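Local coordinates for protein Arf-GAP (Mus musculus, PDB 5C79) that binds phosphatidylinositol 4,5-bisphosphate through its PH domain and probably stimulates GTP hydrolysis by the small GTPase Arf1, at residues G33-L45 against D117-E131. Sequence-based numbering, arbitrary orientation.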
loop_
_atom_site.group_PDB
_atom_site.type_symbol
_atom_site.label_atom_id
_atom_site.label_comp_id
_atom_site.label_asym_id
_atom_site.label_seq_id
_atom_site.Cartn_x
_atom_site.Cartn_y
_atom_site.Cartn_z
ATOM N N GLY A 33 12.077 9.494 11.762
ATOM C CA GLY A 33 10.821 9.866 11.024
ATOM C C GLY A 33 10.779 9.107 9.698
ATOM O O GLY A 33 11.384 8.036 9.538
ATOM N N ASN A 34 10.044 9.667 8.748
ATOM C CA ASN A 34 9.882 9.026 7.439
ATOM C C ASN A 34 11.235 8.739 6.757
ATOM O O ASN A 34 11.327 7.815 5.967
ATOM C CB ASN A 34 8.958 9.904 6.541
ATOM C CG ASN A 34 9.569 11.209 6.190
ATOM O OD1 ASN A 34 9.680 12.110 7.026
ATOM N ND2 ASN A 34 10.038 11.323 4.976
ATOM N N LYS A 35 12.252 9.543 7.051
ATOM C CA LYS A 35 13.612 9.366 6.446
ATOM C C LYS A 35 14.346 8.149 7.026
ATOM O O LYS A 35 15.414 7.778 6.550
ATOM C CB LYS A 35 14.437 10.638 6.585
ATOM C CG LYS A 35 13.916 11.861 5.843
ATOM C CD LYS A 35 14.942 12.977 5.903
ATOM C CE LYS A 35 14.489 14.174 5.114
ATOM N NZ LYS A 35 15.384 15.306 5.374
ATOM N N GLU A 36 13.741 7.479 7.999
ATOM C CA GLU A 36 14.179 6.136 8.420
ATOM C C GLU A 36 13.877 5.040 7.398
ATOM O O GLU A 36 14.311 3.913 7.555
ATOM C CB GLU A 36 13.675 5.765 9.811
ATOM C CG GLU A 36 14.309 6.568 10.930
ATOM C CD GLU A 36 13.592 6.289 12.233
ATOM O OE1 GLU A 36 12.586 6.970 12.489
ATOM O OE2 GLU A 36 13.985 5.345 12.913
ATOM N N TYR A 37 13.149 5.404 6.339
ATOM C CA TYR A 37 12.800 4.516 5.272
ATOM C C TYR A 37 13.130 5.156 3.928
ATOM O O TYR A 37 13.244 6.369 3.812
ATOM C CB TYR A 37 11.302 4.236 5.339
ATOM C CG TYR A 37 11.003 3.551 6.638
ATOM C CD1 TYR A 37 11.163 2.188 6.778
ATOM C CD2 TYR A 37 10.669 4.301 7.743
ATOM C CE1 TYR A 37 10.969 1.585 8.016
ATOM C CE2 TYR A 37 10.458 3.720 8.968
ATOM C CZ TYR A 37 10.593 2.375 9.094
ATOM O OH TYR A 37 10.344 1.830 10.348
ATOM N N GLY A 38 13.288 4.308 2.937
ATOM C CA GLY A 38 13.452 4.769 1.568
ATOM C C GLY A 38 12.119 4.998 0.850
ATOM O O GLY A 38 11.076 5.202 1.466
ATOM N N SER A 39 12.177 4.932 -0.467
ATOM C CA SER A 39 10.994 5.129 -1.310
ATOM C C SER A 39 10.594 3.894 -2.126
ATOM O O SER A 39 9.653 3.974 -2.920
ATOM C CB SER A 39 11.240 6.306 -2.263
ATOM O OG SER A 39 12.382 6.067 -3.070
ATOM N N GLU A 40 11.306 2.779 -1.921
ATOM C CA GLU A 40 11.013 1.491 -2.524
ATOM C C GLU A 40 10.886 0.425 -1.450
ATOM O O GLU A 40 11.556 0.495 -0.411
ATOM C CB GLU A 40 12.136 1.081 -3.483
ATOM C CG GLU A 40 12.351 2.024 -4.630
ATOM C CD GLU A 40 13.503 1.629 -5.553
ATOM O OE1 GLU A 40 14.194 0.632 -5.309
ATOM O OE2 GLU A 40 13.731 2.356 -6.537
ATOM N N LYS A 41 10.009 -0.548 -1.689
ATOM C CA LYS A 41 9.825 -1.676 -0.796
ATOM C C LYS A 41 9.192 -2.838 -1.572
ATOM O O LYS A 41 8.282 -2.628 -2.379
ATOM C CB LYS A 41 8.918 -1.297 0.374
ATOM C CG LYS A 41 8.727 -2.356 1.450
ATOM C CD LYS A 41 7.933 -1.802 2.604
ATOM C CE LYS A 41 7.611 -2.834 3.650
ATOM N NZ LYS A 41 8.828 -3.213 4.431
ATOM N N LYS A 42 9.653 -4.057 -1.269
ATOM C CA LYS A 42 9.062 -5.297 -1.780
ATOM C C LYS A 42 8.566 -6.050 -0.577
ATOM O O LYS A 42 9.311 -6.246 0.392
ATOM C CB LYS A 42 10.117 -6.142 -2.496
ATOM C CG LYS A 42 10.717 -5.460 -3.719
ATOM C CD LYS A 42 11.750 -6.347 -4.393
ATOM C CE LYS A 42 12.450 -5.619 -5.527
ATOM N NZ LYS A 42 13.467 -6.509 -6.150
ATOM N N GLY A 43 7.327 -6.496 -0.620
ATOM C CA GLY A 43 6.824 -7.282 0.482
ATOM C C GLY A 43 5.439 -7.836 0.238
ATOM O O GLY A 43 5.058 -8.143 -0.892
ATOM N N PHE A 44 4.707 -7.940 1.323
ATOM C CA PHE A 44 3.329 -8.414 1.320
ATOM C C PHE A 44 2.474 -7.495 2.165
ATOM O O PHE A 44 2.924 -6.885 3.129
ATOM C CB PHE A 44 3.286 -9.826 1.882
ATOM C CG PHE A 44 4.037 -10.825 1.054
ATOM C CD1 PHE A 44 5.392 -11.078 1.281
ATOM C CD2 PHE A 44 3.401 -11.495 0.051
ATOM C CE1 PHE A 44 6.078 -12.002 0.495
ATOM C CE2 PHE A 44 4.073 -12.418 -0.735
ATOM C CZ PHE A 44 5.417 -12.657 -0.512
ATOM N N LEU A 45 1.217 -7.379 1.768
ATOM C CA LEU A 45 0.182 -6.724 2.559
ATOM C C LEU A 45 -1.052 -7.637 2.577
ATOM O O LEU A 45 -1.288 -8.367 1.619
ATOM C CB LEU A 45 -0.205 -5.378 1.958
ATOM C CG LEU A 45 0.790 -4.245 2.250
ATOM C CD1 LEU A 45 0.428 -3.047 1.390
ATOM C CD2 LEU A 45 0.826 -3.866 3.706
ATOM N N ASP A 117 6.100 -2.950 10.629
ATOM C CA ASP A 117 5.902 -3.050 9.157
ATOM C C ASP A 117 4.859 -2.082 8.645
ATOM O O ASP A 117 4.987 -1.612 7.522
ATOM C CB ASP A 117 5.652 -4.457 8.618
ATOM C CG ASP A 117 6.261 -4.643 7.214
ATOM O OD1 ASP A 117 7.429 -4.200 6.946
ATOM O OD2 ASP A 117 5.626 -5.215 6.347
ATOM N N TYR A 118 3.845 -1.790 9.461
ATOM C CA TYR A 118 2.876 -0.702 9.208
ATOM C C TYR A 118 3.598 0.636 9.038
ATOM O O TYR A 118 3.368 1.337 8.068
ATOM C CB TYR A 118 1.823 -0.638 10.334
ATOM C CG TYR A 118 1.019 0.623 10.582
ATOM C CD1 TYR A 118 1.485 1.608 11.460
ATOM C CD2 TYR A 118 -0.241 0.824 9.984
ATOM C CE1 TYR A 118 0.734 2.746 11.714
ATOM C CE2 TYR A 118 -0.995 1.947 10.260
ATOM C CZ TYR A 118 -0.500 2.908 11.111
ATOM O OH TYR A 118 -1.231 4.026 11.397
ATOM N N ILE A 119 4.497 0.954 9.965
ATOM C CA ILE A 119 5.278 2.208 9.895
ATOM C C ILE A 119 6.119 2.214 8.614
ATOM O O ILE A 119 6.162 3.221 7.918
ATOM C CB ILE A 119 6.171 2.449 11.129
ATOM C CG1 ILE A 119 5.304 2.821 12.345
ATOM C CG2 ILE A 119 7.155 3.598 10.909
ATOM C CD1 ILE A 119 4.474 4.084 12.221
ATOM N N ALA A 120 6.744 1.090 8.309
ATOM C CA ALA A 120 7.556 0.938 7.105
ATOM C C ALA A 120 6.766 1.156 5.833
ATOM O O ALA A 120 7.150 2.000 4.987
ATOM C CB ALA A 120 8.234 -0.400 7.070
ATOM N N TRP A 121 5.657 0.414 5.693
ATOM C CA TRP A 121 4.785 0.606 4.493
ATOM C C TRP A 121 4.305 2.040 4.332
ATOM O O TRP A 121 4.400 2.651 3.261
ATOM C CB TRP A 121 3.586 -0.340 4.515
ATOM C CG TRP A 121 3.913 -1.647 3.961
ATOM C CD1 TRP A 121 4.054 -2.839 4.644
ATOM C CD2 TRP A 121 4.192 -1.924 2.589
ATOM N NE1 TRP A 121 4.432 -3.836 3.743
ATOM C CE2 TRP A 121 4.482 -3.301 2.476
ATOM C CE3 TRP A 121 4.196 -1.140 1.429
ATOM C CZ2 TRP A 121 4.813 -3.899 1.232
ATOM C CZ3 TRP A 121 4.510 -1.740 0.207
ATOM C CH2 TRP A 121 4.796 -3.103 0.119
ATOM N N ILE A 122 3.767 2.608 5.397
ATOM C CA ILE A 122 3.210 3.961 5.300
ATOM C C ILE A 122 4.318 4.995 5.006
ATOM O O ILE A 122 4.139 5.907 4.204
ATOM C CB ILE A 122 2.407 4.319 6.530
ATOM C CG1 ILE A 122 1.127 3.474 6.541
ATOM C CG2 ILE A 122 2.004 5.782 6.503
ATOM C CD1 ILE A 122 0.348 3.583 7.828
ATOM N N SER A 123 5.463 4.817 5.632
ATOM C CA SER A 123 6.623 5.715 5.385
ATOM C C SER A 123 7.108 5.637 3.933
ATOM O O SER A 123 7.356 6.676 3.307
ATOM C CB SER A 123 7.773 5.379 6.344
ATOM O OG SER A 123 7.384 5.672 7.688
ATOM N N VAL A 124 7.244 4.416 3.420
ATOM C CA VAL A 124 7.697 4.205 2.043
ATOM C C VAL A 124 6.678 4.760 1.051
ATOM O O VAL A 124 7.043 5.439 0.070
ATOM C CB VAL A 124 7.995 2.729 1.744
ATOM C CG1 VAL A 124 8.200 2.505 0.249
ATOM C CG2 VAL A 124 9.252 2.253 2.490
ATOM N N LEU A 125 5.400 4.481 1.287
ATOM C CA LEU A 125 4.347 5.016 0.403
ATOM C C LEU A 125 4.376 6.546 0.367
ATOM O O LEU A 125 4.279 7.172 -0.691
ATOM C CB LEU A 125 2.973 4.535 0.841
ATOM C CG LEU A 125 2.727 3.032 0.581
ATOM C CD1 LEU A 125 1.490 2.571 1.342
ATOM C CD2 LEU A 125 2.541 2.803 -0.899
ATOM N N THR A 126 4.504 7.142 1.544
ATOM C CA THR A 126 4.649 8.600 1.678
ATOM C C THR A 126 5.863 9.183 0.952
ATOM O O THR A 126 5.767 10.182 0.207
ATOM C CB THR A 126 4.701 9.027 3.170
ATOM O OG1 THR A 126 3.466 8.671 3.781
ATOM C CG2 THR A 126 4.833 10.554 3.272
ATOM N N ASN A 127 7.006 8.578 1.195
ATOM C CA ASN A 127 8.249 8.966 0.593
ATOM C C ASN A 127 8.198 8.883 -0.934
ATOM O O ASN A 127 8.719 9.767 -1.642
ATOM C CB ASN A 127 9.378 8.090 1.121
ATOM C CG ASN A 127 9.764 8.425 2.558
ATOM O OD1 ASN A 127 9.383 9.490 3.091
ATOM N ND2 ASN A 127 10.542 7.546 3.180
ATOM N N SER A 128 7.618 7.797 -1.413
ATOM C CA SER A 128 7.445 7.564 -2.852
ATOM C C SER A 128 6.598 8.679 -3.479
ATOM O O SER A 128 6.957 9.283 -4.492
ATOM C CB SER A 128 6.837 6.193 -3.106
ATOM O OG SER A 128 6.722 5.998 -4.500
ATOM N N LYS A 129 5.488 9.000 -2.842
ATOM C CA LYS A 129 4.617 10.060 -3.343
ATOM C C LYS A 129 5.337 11.407 -3.353
ATOM O O LYS A 129 5.222 12.183 -4.297
ATOM C CB LYS A 129 3.336 10.150 -2.504
ATOM C CG LYS A 129 2.343 11.178 -3.009
ATOM C CD LYS A 129 1.023 11.151 -2.279
ATOM C CE LYS A 129 -0.006 12.084 -2.915
ATOM N NZ LYS A 129 -1.210 12.097 -2.057
ATOM N N GLU A 130 6.056 11.694 -2.274
ATOM C CA GLU A 130 6.768 12.983 -2.179
ATOM C C GLU A 130 7.811 13.116 -3.282
ATOM O O GLU A 130 7.961 14.187 -3.896
ATOM C CB GLU A 130 7.368 13.164 -0.794
ATOM C CG GLU A 130 6.310 13.456 0.265
ATOM C CD GLU A 130 6.900 13.660 1.662
ATOM O OE1 GLU A 130 8.169 13.754 1.817
ATOM O OE2 GLU A 130 6.073 13.721 2.600
ATOM N N GLU A 131 8.549 12.039 -3.516
ATOM C CA GLU A 131 9.520 12.010 -4.600
ATOM C C GLU A 131 8.847 12.231 -5.953
ATOM O O GLU A 131 9.312 13.063 -6.722
ATOM C CB GLU A 131 10.318 10.729 -4.586
ATOM C CG GLU A 131 11.456 10.764 -5.570
ATOM C CD GLU A 131 11.969 9.370 -5.820
ATOM O OE1 GLU A 131 11.228 8.547 -6.392
ATOM O OE2 GLU A 131 13.095 9.109 -5.390
HETATM O O HOH W 1 10.753 14.065 4.013
HETATM O O HOH W 2 8.990 4.952 -5.362
HETATM O O HOH W 3 11.482 6.151 -5.609
HETATM O O HOH W 4 3.019 -6.462 5.897
HETATM O O HOH W 5 6.239 -6.515 3.941
#
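Strand 41-45 passes helix 117-131 at 10.1 Å between axes, their directions 138° apart, while Asn34 to Ser39 follow the helix and bring the CA atoms of Ser39 and Ser128 within 4.6 Å. Asn127 grips this lead-in with its whole amide. Asn127 ND2 donates to Asn34 O (2.9 Å) and Gly38 O (3.0 Å); both oxygens lie in the amide plane of Asn127, but ND2 stands above the plane of each carbonyl. Asn127 OD1 accepts from Asn34 ND2 at 2.7 Å, the two amides turned 63° apart. Three bonds thus fix its rotation. Tyr37 lays one ring face over Ala120 CA in a CH-pi contact, with Ile119 CG2 near its hydroxyl end. Trp121 is sandwiched: Leu45 CD2 covers one face of the five-membered ring, and Lys41 CE the other, 3.4 Å from the centroid. With CG anti to the backbone N (chi1 -175°) and a bend only at chi4, Lys41 runs across the indole and turns NZ to Asp117 OD1 (3.0 Å), a salt bridge on the syn side, keeping a cation-pi contact. Gly43 CA sits at the indole edge, 4.0 Å from Trp121 CZ2. A water joins Asp117 OD2 to Phe44 O. Trp121 also touches Cys61 and Val63 of strand 56-64; the contact packs the C-terminal helix against the first two strands, as in the PH fold, where this helix caps one end of the beta-barrel.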